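Local coordinates for protein beta-lactamase (Escherichia coli, PDB 6PQ9) that probably hydrolyses beta-lactam antibiotics to substituted beta-amino acids, as a class A extended-spectrum beta-lactamase, at residues L93-K96 against K97-L101; Y196-I200 against L201-S205; K290-W293 against D294-K298. The protein carries 1 engineered substitution. All blocks are in the same frame, centred on the assembly; numbering follows the deposited sequence.

In the fold
The three contacts are local packings met in chain order and spread across the molecule, none touching another. Contact 1 turns the chain out of strand 92-95, and contact 3 forms the end of the C-terminal helix 278-297 on the opposite side of the chain's centre; their centres are about 45 Å apart. Contact 2, the surface turn between helices 185-196 and 203-214, has its centre about 29 Å from that of contact 1 and about 27 Å from that of contact 3. It rests on helix 70-85, whose N-terminal end in class A enzymes lies by the nucleophilic serine, here replaced by an engineered glycine. Contact 3 carries the site of the bound aspartic acid.

Contact 1 of 3, residues L93-K96 against K97-L101; sequences LFVK and KSELL. With ACT (acetate ion), chain H.
The 3-10 turn 97-99, which takes the chain out of strand 92-95, is tied back to Lys96, just past the end of the strand, by two hydrogen bonds with Glu99. The backbone N-H of Lys96 donates to Glu99 OE1 at 2.8 Å, a fairly straight bond (159°) that meets the oxygen on its anti side and 30° out of the carboxylate plane. In return Glu99 N reaches Lys96 O at 2.9 Å, from above the carbonyl plane. With CG of Glu99 placed opposite its own carbonyl carbon (chi1 -58°), the extended acid chain turns back towards Lys96 and slants across its side chain, Lys96 CG lying 3.4 Å from Glu99 OE1. A water joins OE1 to Phe94 O, and OE2 forms a salt bridge with Arg142 of helix 134-144. On the buried side Val95 CG1 meets Leu100 CG at 4.0 Å, the two side chains at about a right angle. At the exposed Ser98, N and OG both bind an acetate probably from the crystallisation liquor; OG lies 3.0 Å from acetate OXT. With a backbone N-H and a water on OE1 and a guanidinium on OE2, the Glu99 carboxylate is probably restricted in rotation and kept ionised.

Contact 2 of 3, residues Y196-I200 against L201-S205; sequences YKNEI and LSKNS. With ACT (acetate ion), chain D.
Ile200 and Leu201 slant across each other at the turn, the CG2 branch of Ile200 resting 4.0 Å from CD2 of Leu201. Ile200 CG2 is brought there by lying opposite the backbone N, while its CG1 is opposite the carbonyl carbon (chi1 -47°). Both residues pack inward: Ile200 on Leu76 of helix 70-85 and on Leu191 of helix 185-196, Leu201 on Leu79. Asn198 stands at about a right angle to Lys203, with the end of its side chain beside the aliphatic part of the lysine and close to the Leu201 carbonyl. The backbone at Asn198 has positive phi (57°), as the C-prime residue of a Schellman motif does; the motif ends the preceding helix, Glu199 N bonding Lys194 O and Asn198 N bonding Phe195 O. Four residues on, Ser202 N-caps the next helix: its OG accepts from Ser205 N at 3.3 Å, nearly straight at 165°. Asp83 of helix 70-85 hydrogen-bonds Ser202 N through OD2 and Ser205 OG through OD1. At the surface, Lys197 NZ and Glu199 OE2 form a salt bridge, the hydrogen bond in it weak at 3.2 Å, and Lys203 N makes a weak 3.4 Å bond to O of a bound acetate.

Contact 3 of 3, residues K290-W293 against D294-K298; sequences KSVW and DYLVK. With ASP (aspartic acid), chain B.
Bends at chi2 (69°) and chi4 (75°) curl the Lys290 chain round so that its ammonium comes down on the carboxylate of Asp294, one helical turn ahead. The salt bridge is made chiefly with OD1; the modelled 2.5 Å from Lys290 NZ to Asp294 OD1 is doubtfully short, while Asp294 OD2 stands 3.1 Å from the same nitrogen. OD1 also lies in the plane of the Trp293 ring, at its edge, 3.5 Å from CD1 of Trp293. Val297 CG2 lies over one face of the indole, toward its rim, 3.8 Å from the centroid of the five-membered ring and 17° off its normal, a CH-pi contact. Val292 and Leu296 lie side by side and point the same way, Val292 CG1 being 3.9 Å from Leu296 CD1; both pack on Phe265 of strand 264-274. Trp293 packs against Leu227, Pro228 and Pro260, and Tyr295 rests on Leu28 of helix 25-37. Towards the chain end, the bound aspartic acid donates from its N to Leu296 O at 3.1 Å, with its OD1 over one face of the Tyr295 ring, toward the rim. Four i to i+4 backbone bonds join the two segments, from Asp294 N to Lys290 O (2.7 Å) through Val297 N to Trp293 O, the regular pattern of an alpha helix, here the C-terminal helix that packs against the five-stranded sheet of the class A beta-lactamase fold.

Contact 1 of 3, residues L93-K96 against K97-L101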
loop_
_atom_site.group_PDB
_atom_site.type_symbol
_atom_site.label_atom_id
_atom_site.label_comp_id
_atom_site.label_asym_id
_atom_site.label_seq_id
_atom_site.Cartn_x
_atom_site.Cartn_y
_atom_site.Cartn_z
ATOM N N LEU A 93 8.878 16.987 14.943
ATOM C CA LEU A 93 7.730 16.780 15.814
ATOM C C LEU A 93 8.185 16.055 17.071
ATOM O O LEU A 93 8.933 15.071 16.991
ATOM C CB LEU A 93 6.641 15.962 15.109
ATOM C CG LEU A 93 6.113 16.594 13.827
ATOM C CD1 LEU A 93 5.013 15.764 13.227
ATOM C CD2 LEU A 93 5.627 17.995 14.136
ATOM N N PHE A 94 7.743 16.540 18.224
ATOM C CA PHE A 94 8.040 15.860 19.474
ATOM C C PHE A 94 7.101 14.671 19.640
ATOM O O PHE A 94 5.878 14.823 19.586
ATOM C CB PHE A 94 7.905 16.818 20.660
ATOM C CG PHE A 94 8.212 16.185 21.992
ATOM C CD1 PHE A 94 7.216 15.534 22.716
ATOM C CD2 PHE A 94 9.499 16.237 22.521
ATOM C CE1 PHE A 94 7.498 14.948 23.940
ATOM C CE2 PHE A 94 9.783 15.663 23.744
ATOM C CZ PHE A 94 8.778 15.016 24.455
ATOM N N VAL A 95 7.676 13.497 19.872
ATOM C CA VAL A 95 6.938 12.244 19.980
ATOM C C VAL A 95 6.991 11.789 21.433
ATOM O O VAL A 95 8.076 11.575 21.981
ATOM C CB VAL A 95 7.521 11.178 19.040
ATOM C CG1 VAL A 95 6.826 9.838 19.246
ATOM C CG2 VAL A 95 7.411 11.658 17.601
ATOM N N LYS A 96 5.828 11.649 22.060
ATOM C CA LYS A 96 5.796 11.210 23.446
ATOM C C LYS A 96 6.111 9.720 23.546
ATOM O O LYS A 96 5.795 8.930 22.644
ATOM C CB LYS A 96 4.430 11.513 24.077
ATOM C CG LYS A 96 4.015 12.971 23.910
ATOM C CD LYS A 96 2.834 13.333 24.787
ATOM C CE LYS A 96 1.527 12.928 24.131
ATOM N NZ LYS A 96 0.357 13.366 24.938
ATOM N N LYS A 97 6.768 9.346 24.652
ATOM C CA LYS A 97 6.987 7.935 24.952
ATOM C C LYS A 97 5.692 7.140 24.851
ATOM O O LYS A 97 5.683 6.029 24.314
ATOM C CB LYS A 97 7.592 7.773 26.346
ATOM C CG LYS A 97 8.119 6.362 26.639
ATOM C CD LYS A 97 8.646 6.272 28.064
ATOM C CE LYS A 97 8.408 4.885 28.670
ATOM N NZ LYS A 97 9.544 3.958 28.416
ATOM N N SER A 98 4.580 7.702 25.346
ATOM C CA SER A 98 3.297 6.997 25.320
ATOM C C SER A 98 2.799 6.688 23.909
ATOM O O SER A 98 1.848 5.905 23.765
ATOM C CB SER A 98 2.227 7.803 26.079
ATOM O OG SER A 98 1.923 9.029 25.433
ATOM N N GLU A 99 3.400 7.281 22.871
ATOM C CA GLU A 99 2.998 7.044 21.491
ATOM C C GLU A 99 3.843 5.991 20.799
ATOM O O GLU A 99 3.459 5.520 19.723
ATOM C CB GLU A 99 3.068 8.335 20.682
ATOM C CG GLU A 99 2.220 9.443 21.233
ATOM C CD GLU A 99 2.437 10.738 20.478
ATOM O OE1 GLU A 99 3.214 11.607 20.946
ATOM O OE2 GLU A 99 1.828 10.878 19.403
ATOM N N LEU A 100 4.984 5.616 21.375
ATOM C CA LEU A 100 5.765 4.503 20.842
ATOM C C LEU A 100 5.288 3.238 21.553
ATOM O O LEU A 100 5.907 2.731 22.490
ATOM C CB LEU A 100 7.255 4.770 20.999
ATOM C CG LEU A 100 7.678 6.035 20.224
ATOM C CD1 LEU A 100 9.033 6.532 20.641
ATOM C CD2 LEU A 100 7.660 5.817 18.707
ATOM N N LEU A 101 4.135 2.743 21.095
ATOM C CA LEU A 101 3.486 1.598 21.715
ATOM C C LEU A 101 4.362 0.347 21.612
ATOM O O LEU A 101 5.140 0.198 20.662
ATOM C CB LEU A 101 2.134 1.318 21.058
ATOM C CG LEU A 101 1.065 2.409 21.121
ATOM C CD1 LEU A 101 -0.173 1.955 20.374
ATOM C CD2 LEU A 101 0.730 2.719 22.553
HETATM C C ACT H . 3.578 10.729 28.053
HETATM O O ACT H . 4.426 9.895 27.655
HETATM O OXT ACT H . 2.381 10.868 27.698
HETATM C CH3 ACT H . 4.087 11.698 29.121
HETATM O O HOH W 1 3.525 14.389 20.149
#

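Contact 2 of 3, residues Y196-I200 against L201-S205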
loop_
_atom_site.group_PDB
_atom_site.type_symbol
_atom_site.label_atom_id
_atom_site.label_comp_id
_atom_site.label_asym_id
_atom_site.label_seq_id
_atom_site.Cartn_x
_atom_site.Cartn_y
_atom_site.Cartn_z
ATOM N N TYR A 196 1.465 8.848 -9.465
ATOM C CA TYR A 196 2.667 8.647 -10.259
ATOM C C TYR A 196 2.800 9.690 -11.360
ATOM O O TYR A 196 3.912 10.150 -11.649
ATOM C CB TYR A 196 2.693 7.253 -10.859
ATOM C CG TYR A 196 4.071 6.941 -11.370
ATOM C CD1 TYR A 196 5.098 6.658 -10.481
ATOM C CD2 TYR A 196 4.369 6.980 -12.738
ATOM C CE1 TYR A 196 6.382 6.382 -10.928
ATOM C CE2 TYR A 196 5.662 6.706 -13.198
ATOM C CZ TYR A 196 6.664 6.405 -12.275
ATOM O OH TYR A 196 7.956 6.124 -12.677
ATOM N N LYS A 197 1.681 10.081 -11.983
ATOM C CA LYS A 197 1.667 11.149 -12.988
ATOM C C LYS A 197 1.840 12.568 -12.371
ATOM O O LYS A 197 1.726 13.569 -13.091
ATOM C CB LYS A 197 0.373 11.061 -13.808
ATOM C CG LYS A 197 0.381 9.883 -14.798
ATOM C CD LYS A 197 -0.942 9.704 -15.531
ATOM C CE LYS A 197 -1.248 10.882 -16.472
ATOM N NZ LYS A 197 -2.721 10.994 -16.769
ATOM N N ASN A 198 2.105 12.635 -11.065
ATOM C CA ASN A 198 2.360 13.886 -10.341
ATOM C C ASN A 198 1.216 14.883 -10.486
ATOM O O ASN A 198 1.429 16.072 -10.717
ATOM C CB ASN A 198 3.690 14.528 -10.761
ATOM C CG ASN A 198 4.319 15.375 -9.635
ATOM O OD1 ASN A 198 3.781 15.458 -8.510
ATOM N ND2 ASN A 198 5.463 16.004 -9.935
ATOM N N GLU A 199 -0.011 14.397 -10.292
ATOM C CA GLU A 199 -1.185 15.251 -10.189
ATOM C C GLU A 199 -1.634 15.513 -8.753
ATOM O O GLU A 199 -2.657 16.176 -8.565
ATOM C CB GLU A 199 -2.353 14.637 -10.964
ATOM C CG GLU A 199 -1.948 13.995 -12.282
ATOM C CD GLU A 199 -3.073 13.187 -12.908
ATOM O OE1 GLU A 199 -4.113 13.008 -12.240
ATOM O OE2 GLU A 199 -2.916 12.734 -14.067
ATOM N N ILE A 200 -0.923 15.016 -7.736
ATOM C CA ILE A 200 -1.327 15.191 -6.338
ATOM C C ILE A 200 -0.387 16.127 -5.593
ATOM O O ILE A 200 -0.832 17.027 -4.876
ATOM C CB ILE A 200 -1.424 13.838 -5.600
ATOM C CG1 ILE A 200 -2.189 12.796 -6.397
ATOM C CG2 ILE A 200 -2.081 14.037 -4.224
ATOM C CD1 ILE A 200 -2.496 11.553 -5.563
ATOM N N LEU A 201 0.920 15.902 -5.718
ATOM C CA LEU A 201 1.893 16.522 -4.837
ATOM C C LEU A 201 2.759 17.523 -5.585
ATOM O O LEU A 201 2.836 17.523 -6.814
ATOM C CB LEU A 201 2.789 15.455 -4.191
ATOM C CG LEU A 201 2.046 14.354 -3.435
ATOM C CD1 LEU A 201 3.027 13.290 -2.969
ATOM C CD2 LEU A 201 1.269 14.956 -2.272
ATOM N N SER A 202 3.441 18.362 -4.817
ATOM C CA SER A 202 4.544 19.121 -5.380
ATOM C C SER A 202 5.637 18.177 -5.872
ATOM O O SER A 202 5.690 16.996 -5.512
ATOM C CB SER A 202 5.121 20.066 -4.341
ATOM O OG SER A 202 5.899 19.327 -3.430
ATOM N N LYS A 203 6.536 18.727 -6.693
ATOM C CA LYS A 203 7.609 17.922 -7.271
ATOM C C LYS A 203 8.511 17.333 -6.187
ATOM O O LYS A 203 8.877 16.152 -6.245
ATOM C CB LYS A 203 8.419 18.773 -8.261
ATOM C CG LYS A 203 9.486 18.019 -9.065
ATOM C CD LYS A 203 8.880 16.857 -9.862
ATOM C CE LYS A 203 9.870 16.273 -10.872
ATOM N NZ LYS A 203 9.773 14.767 -10.954
ATOM N N ASN A 204 8.876 18.135 -5.186
ATOM C CA ASN A 204 9.781 17.638 -4.155
ATOM C C ASN A 204 9.114 16.566 -3.297
ATOM O O ASN A 204 9.749 15.566 -2.942
ATOM C CB ASN A 204 10.279 18.795 -3.291
ATOM C CG ASN A 204 11.347 19.627 -3.985
ATOM O OD1 ASN A 204 12.038 19.156 -4.902
ATOM N ND2 ASN A 204 11.491 20.871 -3.543
ATOM N N SER A 205 7.843 16.757 -2.945
ATOM C CA SER A 205 7.140 15.745 -2.167
ATOM C C SER A 205 6.996 14.457 -2.964
ATOM O O SER A 205 7.270 13.360 -2.455
ATOM C CB SER A 205 5.776 16.280 -1.732
ATOM O OG SER A 205 5.942 17.333 -0.801
HETATM C C ACT D . 5.543 22.346 -7.450
HETATM O O ACT D . 6.657 21.927 -7.898
HETATM O OXT ACT D . 4.377 22.058 -7.851
HETATM C CH3 ACT D . 5.632 23.344 -6.225
#

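Contact 3 of 3, residues K290-W293 against D294-K298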
loop_
_atom_site.group_PDB
_atom_site.type_symbol
_atom_site.label_atom_id
_atom_site.label_comp_id
_atom_site.label_asym_id
_atom_site.label_seq_id
_atom_site.Cartn_x
_atom_site.Cartn_y
_atom_site.Cartn_z
ATOM N N LYS A 290 3.487 -11.375 -12.555
ATOM C CA LYS A 290 4.288 -11.915 -13.651
ATOM C C LYS A 290 3.452 -12.083 -14.920
ATOM O O LYS A 290 3.885 -11.703 -16.013
ATOM C CB LYS A 290 4.913 -13.245 -13.226
ATOM C CG LYS A 290 5.837 -13.863 -14.254
ATOM C CD LYS A 290 7.106 -13.054 -14.404
ATOM C CE LYS A 290 8.122 -13.780 -15.262
ATOM N NZ LYS A 290 7.753 -13.738 -16.691
ATOM N N SER A 291 2.240 -12.630 -14.792
ATOM C CA SER A 291 1.369 -12.784 -15.958
ATOM C C SER A 291 1.073 -11.440 -16.609
ATOM O O SER A 291 1.099 -11.313 -17.840
ATOM C CB SER A 291 0.060 -13.461 -15.559
ATOM O OG SER A 291 0.290 -14.780 -15.111
ATOM N N VAL A 292 0.748 -10.432 -15.794
ATOM C CA VAL A 292 0.479 -9.100 -16.326
ATOM C C VAL A 292 1.736 -8.526 -16.969
ATOM O O VAL A 292 1.684 -7.911 -18.042
ATOM C CB VAL A 292 -0.064 -8.186 -15.215
ATOM C CG1 VAL A 292 -0.115 -6.736 -15.683
ATOM C CG2 VAL A 292 -1.444 -8.682 -14.728
ATOM N N TRP A 293 2.887 -8.739 -16.331
ATOM C CA TRP A 293 4.160 -8.295 -16.887
ATOM C C TRP A 293 4.416 -8.939 -18.248
ATOM O O TRP A 293 4.740 -8.253 -19.226
ATOM C CB TRP A 293 5.272 -8.624 -15.885
ATOM C CG TRP A 293 6.666 -8.514 -16.392
ATOM C CD1 TRP A 293 7.373 -9.463 -17.067
ATOM C CD2 TRP A 293 7.544 -7.390 -16.236
ATOM N NE1 TRP A 293 8.640 -8.995 -17.354
ATOM C CE2 TRP A 293 8.767 -7.726 -16.851
ATOM C CE3 TRP A 293 7.412 -6.132 -15.636
ATOM C CZ2 TRP A 293 9.851 -6.845 -16.886
ATOM C CZ3 TRP A 293 8.486 -5.264 -15.667
ATOM C CH2 TRP A 293 9.688 -5.620 -16.292
ATOM N N ASP A 294 4.248 -10.265 -18.327
ATOM C CA ASP A 294 4.478 -11.001 -19.565
ATOM C C ASP A 294 3.595 -10.486 -20.692
ATOM O O ASP A 294 4.065 -10.259 -21.812
ATOM C CB ASP A 294 4.209 -12.484 -19.336
ATOM C CG ASP A 294 5.326 -13.172 -18.611
ATOM O OD1 ASP A 294 6.369 -12.525 -18.370
ATOM O OD2 ASP A 294 5.160 -14.370 -18.289
ATOM N N TYR A 295 2.302 -10.311 -20.415
ATOM C CA TYR A 295 1.380 -9.834 -21.438
ATOM C C TYR A 295 1.797 -8.462 -21.968
ATOM O O TYR A 295 1.794 -8.230 -23.182
ATOM C CB TYR A 295 -0.044 -9.795 -20.879
ATOM C CG TYR A 295 -1.032 -9.123 -21.800
ATOM C CD1 TYR A 295 -1.599 -9.810 -22.875
ATOM C CD2 TYR A 295 -1.391 -7.800 -21.612
ATOM C CE1 TYR A 295 -2.504 -9.188 -23.725
ATOM C CE2 TYR A 295 -2.284 -7.174 -22.456
ATOM C CZ TYR A 295 -2.840 -7.866 -23.512
ATOM O OH TYR A 295 -3.738 -7.216 -24.337
ATOM N N LEU A 296 2.156 -7.535 -21.071
ATOM C CA LEU A 296 2.482 -6.174 -21.498
ATOM C C LEU A 296 3.859 -6.089 -22.153
ATOM O O LEU A 296 4.088 -5.223 -23.006
ATOM C CB LEU A 296 2.402 -5.213 -20.315
ATOM C CG LEU A 296 1.041 -5.041 -19.622
ATOM C CD1 LEU A 296 1.166 -4.194 -18.339
ATOM C CD2 LEU A 296 0.012 -4.436 -20.557
ATOM N N VAL A 297 4.784 -6.969 -21.771
ATOM C CA VAL A 297 6.062 -7.034 -22.467
ATOM C C VAL A 297 5.849 -7.474 -23.911
ATOM O O VAL A 297 6.427 -6.898 -24.839
ATOM C CB VAL A 297 7.031 -7.968 -21.718
ATOM C CG1 VAL A 297 8.181 -8.383 -22.618
ATOM C CG2 VAL A 297 7.556 -7.301 -20.445
ATOM N N LYS A 298 4.993 -8.475 -24.123
ATOM C CA LYS A 298 4.723 -9.039 -25.451
ATOM C C LYS A 298 3.975 -8.065 -26.386
ATOM O O LYS A 298 4.119 -8.135 -27.608
ATOM C CB LYS A 298 3.931 -10.348 -25.307
ATOM C CG LYS A 298 3.610 -11.067 -26.618
ATOM C CD LYS A 298 3.948 -12.563 -26.567
ATOM C CE LYS A 298 3.004 -13.330 -25.646
ATOM N NZ LYS A 298 3.078 -14.813 -25.845
HETATM N N ASP B . 3.423 -4.980 -26.073
HETATM C CA ASP B . 2.438 -4.029 -26.578
HETATM C C ASP B . 2.087 -2.967 -25.524
HETATM O O ASP B . 1.811 -1.805 -25.847
HETATM C CB ASP B . 1.172 -4.769 -27.036
HETATM C CG ASP B . 0.375 -5.360 -25.868
HETATM O OD1 ASP B . 0.686 -6.496 -25.439
HETATM O OD2 ASP B . -0.570 -4.689 -25.384
#